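Angiotensin-converting enzyme (Anopheles gambiae, PDB 6S1Y) acts as a zinc metallopeptidase that probably removes dipeptides from the C-terminal ends of peptide substrates, as other angiotensin-converting enzymes do. Local coordinates at residues 427-430 and 431-434; 493-496 and 497-501. All coordinates share one frame; numbering follows the deposited sequence.

Interaction 1 (427-430 and 431-434); sequences TKLV and FLPF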
ATOM      1  N   THR A 427      -3.069  -8.646  11.002  1.00 39.15           N
ATOM      2  CA  THR A 427      -3.070  -8.422   9.565  1.00 38.87           C
ATOM      3  C   THR A 427      -3.037  -6.938   9.254  1.00 38.26           C
ATOM      4  O   THR A 427      -2.282  -6.502   8.389  1.00 41.62           O
ATOM      5  CB  THR A 427      -4.317  -9.049   8.912  1.00 40.69           C
ATOM      6  OG1 THR A 427      -4.354 -10.458   9.170  1.00 39.85           O
ATOM      7  CG2 THR A 427      -4.317  -8.789   7.406  1.00 40.50           C
ATOM      8  N   LYS A 428      -3.865  -6.154   9.947  1.00 36.85           N
ATOM      9  CA  LYS A 428      -4.113  -4.760   9.591  1.00 40.11           C
ATOM     10  C   LYS A 428      -3.653  -3.750  10.630  1.00 40.02           C
ATOM     11  O   LYS A 428      -3.097  -2.721  10.262  1.00 39.30           O
ATOM     12  CB  LYS A 428      -5.618  -4.533   9.311  1.00 42.10           C
ATOM     13  CG  LYS A 428      -6.188  -5.539   8.278  1.00 46.47           C
ATOM     14  CD  LYS A 428      -7.418  -5.034   7.557  1.00 47.61           C
ATOM     15  CE  LYS A 428      -7.081  -3.881   6.588  1.00 51.71           C
ATOM     16  NZ  LYS A 428      -6.522  -4.269   5.248  1.00 53.00           N
ATOM     17  N   LEU A 429      -3.869  -3.992  11.921  1.00 39.12           N
ATOM     18  CA  LEU A 429      -3.551  -2.932  12.866  1.00 38.66           C
ATOM     19  C   LEU A 429      -2.052  -2.669  12.911  1.00 38.84           C
ATOM     20  O   LEU A 429      -1.632  -1.513  12.975  1.00 39.72           O
ATOM     21  CB  LEU A 429      -4.085  -3.266  14.253  1.00 39.23           C
ATOM     22  CG  LEU A 429      -3.803  -2.145  15.243  1.00 41.55           C
ATOM     23  CD1 LEU A 429      -4.650  -0.929  14.926  1.00 43.69           C
ATOM     24  CD2 LEU A 429      -4.065  -2.612  16.641  1.00 46.42           C
ATOM     25  N   VAL A 430      -1.223  -3.723  12.874  1.00 38.45           N
ATOM     26  CA  VAL A 430       0.214  -3.534  13.012  1.00 38.93           C
ATOM     27  C   VAL A 430       0.824  -2.761  11.847  1.00 37.94           C
ATOM     28  O   VAL A 430       1.970  -2.286  11.942  1.00 37.74           O
ATOM     29  CB  VAL A 430       0.940  -4.887  13.155  1.00 37.87           C
ATOM     30  CG1 VAL A 430       0.358  -5.692  14.307  1.00 36.45           C
ATOM     31  CG2 VAL A 430       0.864  -5.662  11.882  1.00 38.13           C
ATOM     32  N   PHE A 431       0.106  -2.636  10.738  1.00 38.86           N
ATOM     33  CA  PHE A 431       0.661  -1.998   9.539  1.00 39.27           C
ATOM     34  C   PHE A 431       0.736  -0.478   9.690  1.00 37.55           C
ATOM     35  O   PHE A 431       1.619   0.164   9.106  1.00 38.63           O
ATOM     36  CB  PHE A 431      -0.190  -2.433   8.333  1.00 39.36           C
ATOM     37  CG  PHE A 431       0.153  -1.737   7.055  1.00 39.15           C
ATOM     38  CD1 PHE A 431       1.201  -2.173   6.273  1.00 40.94           C
ATOM     39  CD2 PHE A 431      -0.606  -0.677   6.616  1.00 40.77           C
ATOM     40  CE1 PHE A 431       1.518  -1.533   5.105  1.00 40.43           C
ATOM     41  CE2 PHE A 431      -0.283  -0.019   5.446  1.00 40.57           C
ATOM     42  CZ  PHE A 431       0.780  -0.452   4.700  1.00 41.98           C
ATOM     43  N   LEU A 432      -0.136   0.115  10.477  1.00 36.09           N
ATOM     44  CA  LEU A 432      -0.151   1.576  10.576  1.00 38.58           C
ATOM     45  C   LEU A 432       1.148   2.153  11.109  1.00 37.65           C
ATOM     46  O   LEU A 432       1.715   3.044  10.452  1.00 38.22           O
ATOM     47  CB  LEU A 432      -1.354   2.013  11.420  1.00 39.21           C
ATOM     48  CG  LEU A 432      -2.645   1.817  10.616  1.00 42.08           C
ATOM     49  CD1 LEU A 432      -3.728   1.247  11.442  1.00 43.15           C
ATOM     50  CD2 LEU A 432      -3.099   3.137  10.025  1.00 43.72           C
ATOM     51  N   PRO A 433       1.691   1.695  12.238  1.00 36.88           N
ATOM     52  CA  PRO A 433       3.017   2.187  12.635  1.00 36.69           C
ATOM     53  C   PRO A 433       4.074   1.949  11.578  1.00 37.95           C
ATOM     54  O   PRO A 433       4.951   2.799  11.384  1.00 40.46           O
ATOM     55  CB  PRO A 433       3.312   1.409  13.928  1.00 38.20           C
ATOM     56  CG  PRO A 433       1.920   0.944  14.419  1.00 39.33           C
ATOM     57  CD  PRO A 433       1.134   0.716  13.184  1.00 36.63           C
ATOM     58  N   PHE A 434       4.040   0.811  10.895  1.00 36.14           N
ATOM     59  CA  PHE A 434       4.997   0.584   9.824  1.00 37.07           C
ATOM     60  C   PHE A 434       4.869   1.652   8.749  1.00 37.59           C
ATOM     61  O   PHE A 434       5.859   2.274   8.362  1.00 38.10           O
ATOM     62  CB  PHE A 434       4.784  -0.795   9.207  1.00 38.21           C
ATOM     63  CG  PHE A 434       5.635  -1.045   7.994  1.00 38.76           C
ATOM     64  CD1 PHE A 434       6.935  -1.519   8.129  1.00 39.27           C
ATOM     65  CD2 PHE A 434       5.139  -0.817   6.733  1.00 39.34           C
ATOM     66  CE1 PHE A 434       7.711  -1.767   7.023  1.00 39.45           C
ATOM     67  CE2 PHE A 434       5.912  -1.055   5.620  1.00 40.41           C
ATOM     68  CZ  PHE A 434       7.199  -1.532   5.763  1.00 39.95           C
TER

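Interaction 2 (493-496 and 497-501); sequences EYLR and YFVSY. With KSN ((2~{S})-2-[[(4~{S})-4-azanyl-5-oxidanyl-5-oxidanylidene-pentanoyl]amino]pentanedioic acid), chain H.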
ATOM      1  N   GLU A 493       5.462   7.103  -2.935  1.00 45.80           N
ATOM      2  CA  GLU A 493       5.001   7.629  -1.654  1.00 46.15           C
ATOM      3  C   GLU A 493       4.261   6.545  -0.874  1.00 44.04           C
ATOM      4  O   GLU A 493       3.533   5.739  -1.458  1.00 44.08           O
ATOM      5  CB  GLU A 493       4.092   8.835  -1.929  1.00 44.98           C
ATOM      6  CG  GLU A 493       3.730   9.645  -0.725  1.00 45.81           C
ATOM      7  CD  GLU A 493       2.352   9.312  -0.203  1.00 46.02           C
ATOM      8  OE1 GLU A 493       1.845   8.213  -0.493  1.00 44.86           O
ATOM      9  OE2 GLU A 493       1.789  10.163   0.511  1.00 47.81           O
ATOM     10  N   TYR A 494       4.475   6.499   0.452  1.00 42.13           N
ATOM     11  CA  TYR A 494       3.882   5.430   1.258  1.00 42.51           C
ATOM     12  C   TYR A 494       2.815   5.902   2.227  1.00 41.14           C
ATOM     13  O   TYR A 494       2.044   5.073   2.726  1.00 42.38           O
ATOM     14  CB  TYR A 494       4.956   4.668   2.051  1.00 42.71           C
ATOM     15  CG  TYR A 494       4.634   3.193   2.276  1.00 43.86           C
ATOM     16  CD1 TYR A 494       4.812   2.263   1.265  1.00 42.02           C
ATOM     17  CD2 TYR A 494       4.162   2.735   3.506  1.00 42.25           C
ATOM     18  CE1 TYR A 494       4.531   0.928   1.465  1.00 41.89           C
ATOM     19  CE2 TYR A 494       3.886   1.411   3.715  1.00 41.05           C
ATOM     20  CZ  TYR A 494       4.060   0.512   2.688  1.00 42.16           C
ATOM     21  OH  TYR A 494       3.773  -0.798   2.918  1.00 42.34           O
ATOM     22  N   LEU A 495       2.726   7.203   2.498  1.00 43.36           N
ATOM     23  CA  LEU A 495       1.676   7.686   3.391  1.00 43.72           C
ATOM     24  C   LEU A 495       0.283   7.361   2.856  1.00 42.23           C
ATOM     25  O   LEU A 495      -0.661   7.232   3.641  1.00 40.73           O
ATOM     26  CB  LEU A 495       1.818   9.193   3.618  1.00 43.33           C
ATOM     27  CG  LEU A 495       0.908   9.689   4.751  1.00 41.64           C
ATOM     28  CD1 LEU A 495       1.565   9.437   6.093  1.00 43.89           C
ATOM     29  CD2 LEU A 495       0.565  11.158   4.585  1.00 46.03           C
ATOM     30  N   ARG A 496       0.136   7.215   1.537  1.00 42.63           N
ATOM     31  CA  ARG A 496      -1.137   6.752   0.975  1.00 43.28           C
ATOM     32  C   ARG A 496      -1.687   5.541   1.730  1.00 43.61           C
ATOM     33  O   ARG A 496      -2.907   5.423   1.924  1.00 42.39           O
ATOM     34  CB  ARG A 496      -0.965   6.395  -0.507  1.00 44.24           C
ATOM     35  CG  ARG A 496       0.141   5.383  -0.790  1.00 44.48           C
ATOM     36  CD  ARG A 496       0.421   5.243  -2.291  1.00 45.55           C
ATOM     37  NE  ARG A 496       0.947   6.468  -2.887  1.00 45.23           N
ATOM     38  CZ  ARG A 496       1.173   6.619  -4.194  1.00 48.51           C
ATOM     39  NH1 ARG A 496       0.933   5.619  -5.012  1.00 48.72           N
ATOM     40  NH2 ARG A 496       1.636   7.773  -4.680  1.00 46.40           N
ATOM     41  N   TYR A 497      -0.807   4.611   2.147  1.00 43.20           N
ATOM     42  CA  TYR A 497      -1.294   3.388   2.782  1.00 41.90           C
ATOM     43  C   TYR A 497      -1.678   3.639   4.238  1.00 41.19           C
ATOM     44  O   TYR A 497      -2.654   3.075   4.733  1.00 40.68           O
ATOM     45  CB  TYR A 497      -0.249   2.277   2.659  1.00 41.28           C
ATOM     46  CG  TYR A 497       0.170   1.983   1.224  1.00 43.39           C
ATOM     47  CD1 TYR A 497      -0.621   1.184   0.380  1.00 44.88           C
ATOM     48  CD2 TYR A 497       1.348   2.499   0.708  1.00 42.41           C
ATOM     49  CE1 TYR A 497      -0.238   0.923  -0.923  1.00 44.17           C
ATOM     50  CE2 TYR A 497       1.727   2.254  -0.601  1.00 44.00           C
ATOM     51  CZ  TYR A 497       0.931   1.469  -1.409  1.00 45.25           C
ATOM     52  OH  TYR A 497       1.326   1.205  -2.701  1.00 46.07           O
ATOM     53  N   PHE A 498      -0.969   4.528   4.923  1.00 41.96           N
ATOM     54  CA  PHE A 498      -1.391   4.938   6.256  1.00 42.49           C
ATOM     55  C   PHE A 498      -2.785   5.562   6.216  1.00 42.61           C
ATOM     56  O   PHE A 498      -3.679   5.195   6.993  1.00 42.29           O
ATOM     57  CB  PHE A 498      -0.370   5.931   6.842  1.00 42.11           C
ATOM     58  CG  PHE A 498      -0.685   6.361   8.248  1.00 42.79           C
ATOM     59  CD1 PHE A 498      -1.607   7.368   8.496  1.00 44.64           C
ATOM     60  CD2 PHE A 498      -0.069   5.749   9.329  1.00 43.95           C
ATOM     61  CE1 PHE A 498      -1.900   7.759   9.802  1.00 43.85           C
ATOM     62  CE2 PHE A 498      -0.354   6.131  10.627  1.00 44.22           C
ATOM     63  CZ  PHE A 498      -1.283   7.140  10.860  1.00 44.21           C
ATOM     64  N   VAL A 499      -2.987   6.516   5.314  1.00 42.13           N
ATOM     65  CA  VAL A 499      -4.291   7.160   5.196  1.00 42.74           C
ATOM     66  C   VAL A 499      -5.357   6.130   4.856  1.00 41.73           C
ATOM     67  O   VAL A 499      -6.431   6.093   5.472  1.00 42.70           O
ATOM     68  CB  VAL A 499      -4.222   8.288   4.151  1.00 44.89           C
ATOM     69  CG1 VAL A 499      -5.570   8.928   3.943  1.00 46.22           C
ATOM     70  CG2 VAL A 499      -3.252   9.339   4.608  1.00 45.38           C
ATOM     71  N   SER A 500      -5.069   5.261   3.885  1.00 42.10           N
ATOM     72  CA  SER A 500      -6.000   4.193   3.537  1.00 41.78           C
ATOM     73  C   SER A 500      -6.411   3.366   4.746  1.00 41.49           C
ATOM     74  O   SER A 500      -7.583   3.021   4.911  1.00 42.65           O
ATOM     75  CB  SER A 500      -5.369   3.271   2.500  1.00 42.40           C
ATOM     76  OG  SER A 500      -6.178   2.120   2.355  1.00 43.34           O
ATOM     77  N   TYR A 501      -5.443   2.962   5.566  1.00 42.27           N
ATOM     78  CA  TYR A 501      -5.757   2.061   6.672  1.00 43.05           C
ATOM     79  C   TYR A 501      -6.602   2.747   7.740  1.00 43.57           C
ATOM     80  O   TYR A 501      -7.349   2.064   8.447  1.00 47.08           O
ATOM     81  CB  TYR A 501      -4.468   1.468   7.248  1.00 42.19           C
ATOM     82  CG  TYR A 501      -4.111   0.157   6.578  1.00 42.19           C
ATOM     83  CD1 TYR A 501      -3.811   0.110   5.222  1.00 42.78           C
ATOM     84  CD2 TYR A 501      -4.109  -1.037   7.288  1.00 43.81           C
ATOM     85  CE1 TYR A 501      -3.508  -1.084   4.586  1.00 43.85           C
ATOM     86  CE2 TYR A 501      -3.801  -2.255   6.648  1.00 47.34           C
ATOM     87  CZ  TYR A 501      -3.518  -2.259   5.299  1.00 45.35           C
ATOM     88  OH  TYR A 501      -3.216  -3.430   4.665  1.00 47.87           O
TER
HETATM   89  C10 KSN H 710       2.768   1.060  -7.711  0.62 54.97           C
HETATM   90  C13 KSN H 710      -0.316  -0.903  -4.839  0.62 46.66           C
HETATM   91  C17 KSN H 710       2.734  -3.357   0.401  0.62 46.93           C
HETATM   92  C02 KSN H 710       1.223  -3.150   0.246  0.62 47.60           C
HETATM   93  C03 KSN H 710       0.765  -2.537  -1.085  0.62 46.92           C
HETATM   94  C04 KSN H 710       1.719  -2.649  -2.263  0.62 46.80           C
HETATM   95  C05 KSN H 710       1.168  -3.416  -3.493  0.62 48.20           C
HETATM   96  C07 KSN H 710       1.158  -1.339  -5.031  0.62 48.54           C
HETATM   97  C08 KSN H 710       1.747  -0.929  -6.374  0.62 49.29           C
HETATM   98  C09 KSN H 710       1.905   0.596  -6.521  0.62 50.71           C
HETATM   99  N01 KSN H 710       0.714  -2.294   1.323  0.62 47.77           N
HETATM  100  N06 KSN H 710       0.970  -2.779  -4.803  0.62 47.43           N
HETATM  101  O11 KSN H 710       3.571   0.242  -8.259  0.62 55.14           O
HETATM  102  O12 KSN H 710       2.702   2.260  -8.148  0.62 56.73           O
HETATM  103  O14 KSN H 710      -1.224  -1.659  -5.285  0.62 46.20           O
HETATM  104  O15 KSN H 710      -0.627   0.138  -4.230  0.62 46.88           O
HETATM  105  O16 KSN H 710       0.960  -4.589  -3.399  0.62 47.41           O
HETATM  106  O18 KSN H 710       3.226  -4.434  -0.033  0.62 47.97           O
HETATM  107  O19 KSN H 710       3.516  -2.529   0.939  0.62 44.86           O

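Interaction 1 (427-430 and 431-434)
Phe431 enters the turn through its backbone: its N donates to Lys428 O over 3.2 Å, a bond between residues three apart. The donor stands well above the plane of that carbonyl, 61° out of it, so neither lone pair is used squarely. On the same amide, Val430 CG2 comes within 3.3 Å of Phe431 N, a methyl lying alongside the junction peptide. The Phe431 ring takes no part in the contact with 427-430; with CG anti to the backbone N (chi1 173°), it projects into the ligand pocket, where it meets Tyr497 and Gln255 and touches the bound gamma-glutamyl-glutamate. It also meets the ring of Tyr501 on helix 495-514.

Leu432 follows with a weak bond from its N to Leu429 O. Its side chain reaches back across the junction, CG lying beside its own N and anti to the carbonyl carbon, which brings Leu432 CD1 within 4.2 Å of Leu429 CD1, a branch-to-branch apolar contact.

The segments form the junction between helix 414-429 and helix 431-447, a helix-to-helix passage illustrating how proline shapes the bonding of a turn. Pro433 has no N-H to offer Leu429 O, four residues back. In its place Pro433 CD lies 3.6 Å from Leu429 O and 3.4 Å from Val430 O, while Tyr218 of helix 203-233 packs against both Pro433 and Val430.

Phe434 begins close to the first segment, CB 4.2 Å from Val430 O, but its ring runs on to Gln255 and to Arg463 of helix 455-467.

Interaction 2 (493-496 and 497-501)
Glu493 OE1 takes two bonds from Arg496, the residue whose aliphatic chain packs on Tyr497. Arg496 N reaches it on the syn side at 2.8 Å, and Arg496 NE on the anti side at 3.1 Å, the latter also a salt bridge. The two donors come from opposite faces of the carboxylate, which should fix its rotation, and Glu493 OE2 is engaged by Tyr198 OH. Arg496 CG sits between its own N and carbonyl carbon (chi1 55°), and from there the chain runs beside Tyr497, pointing the same way. Its CG lies 3.8 Å from the Tyr497 ring centroid, 25° off the normal, a CH-pi contact over one face.

The arrangement shows how a helix can be started beside an active site. The Glu493 carboxylate supplies a capping bond to the first turn of helix 495-514, and Asp439 OD2 accepts from both Tyr494 N and Leu495 N. Regular helical bonding then takes over: Val499 N to Leu495 O is nearly straight at 3.0 Å, and Ser500 N bonds to Arg496 O.

Tyr494, just ahead of the helix, accepts from Tyr497 N at its backbone O. Its ring receives Tyr497 CD2 over its centre, 3.5 Å from Tyr494 CD1, with the two planes inclined at 47°. Both phenols reach the bound gamma-glutamyl-glutamate (KSN): Tyr494 OH donates to KSN O19 over 2.6 Å, and Tyr497 OH donates to KSN O15 over 2.7 Å. KSN N01 lies over the face of Tyr497 opposite Arg496 CG.

Farther round the helix, Leu495 sends CD1 to Phe498 CB and CG to Val499 CG2, on the side packed against helix 203-233.

In the fold
Both interactions are buried, but interaction 2 lies nearer the centre of the chain, about 6 Å from it against about 11 Å for the centre of interaction 1. Helix 203-233 packs against each. Interaction 1 is chiefly backbone bonding and apolar contact at a helix junction, whereas interaction 2 adds a salt bridge, a CH-pi contact, an oblique pair of tyrosine rings and two ligand bonds. They meet directly: Phe431 CE1 lies 3.2 Å from Tyr494 OH, and Leu432 O lies 3.4 Å from Phe498 CD2. Together they line one side of the pocket, with Tyr497 close to the zinc held by His357, His361 and Glu385, and Phe431 farther from the metal.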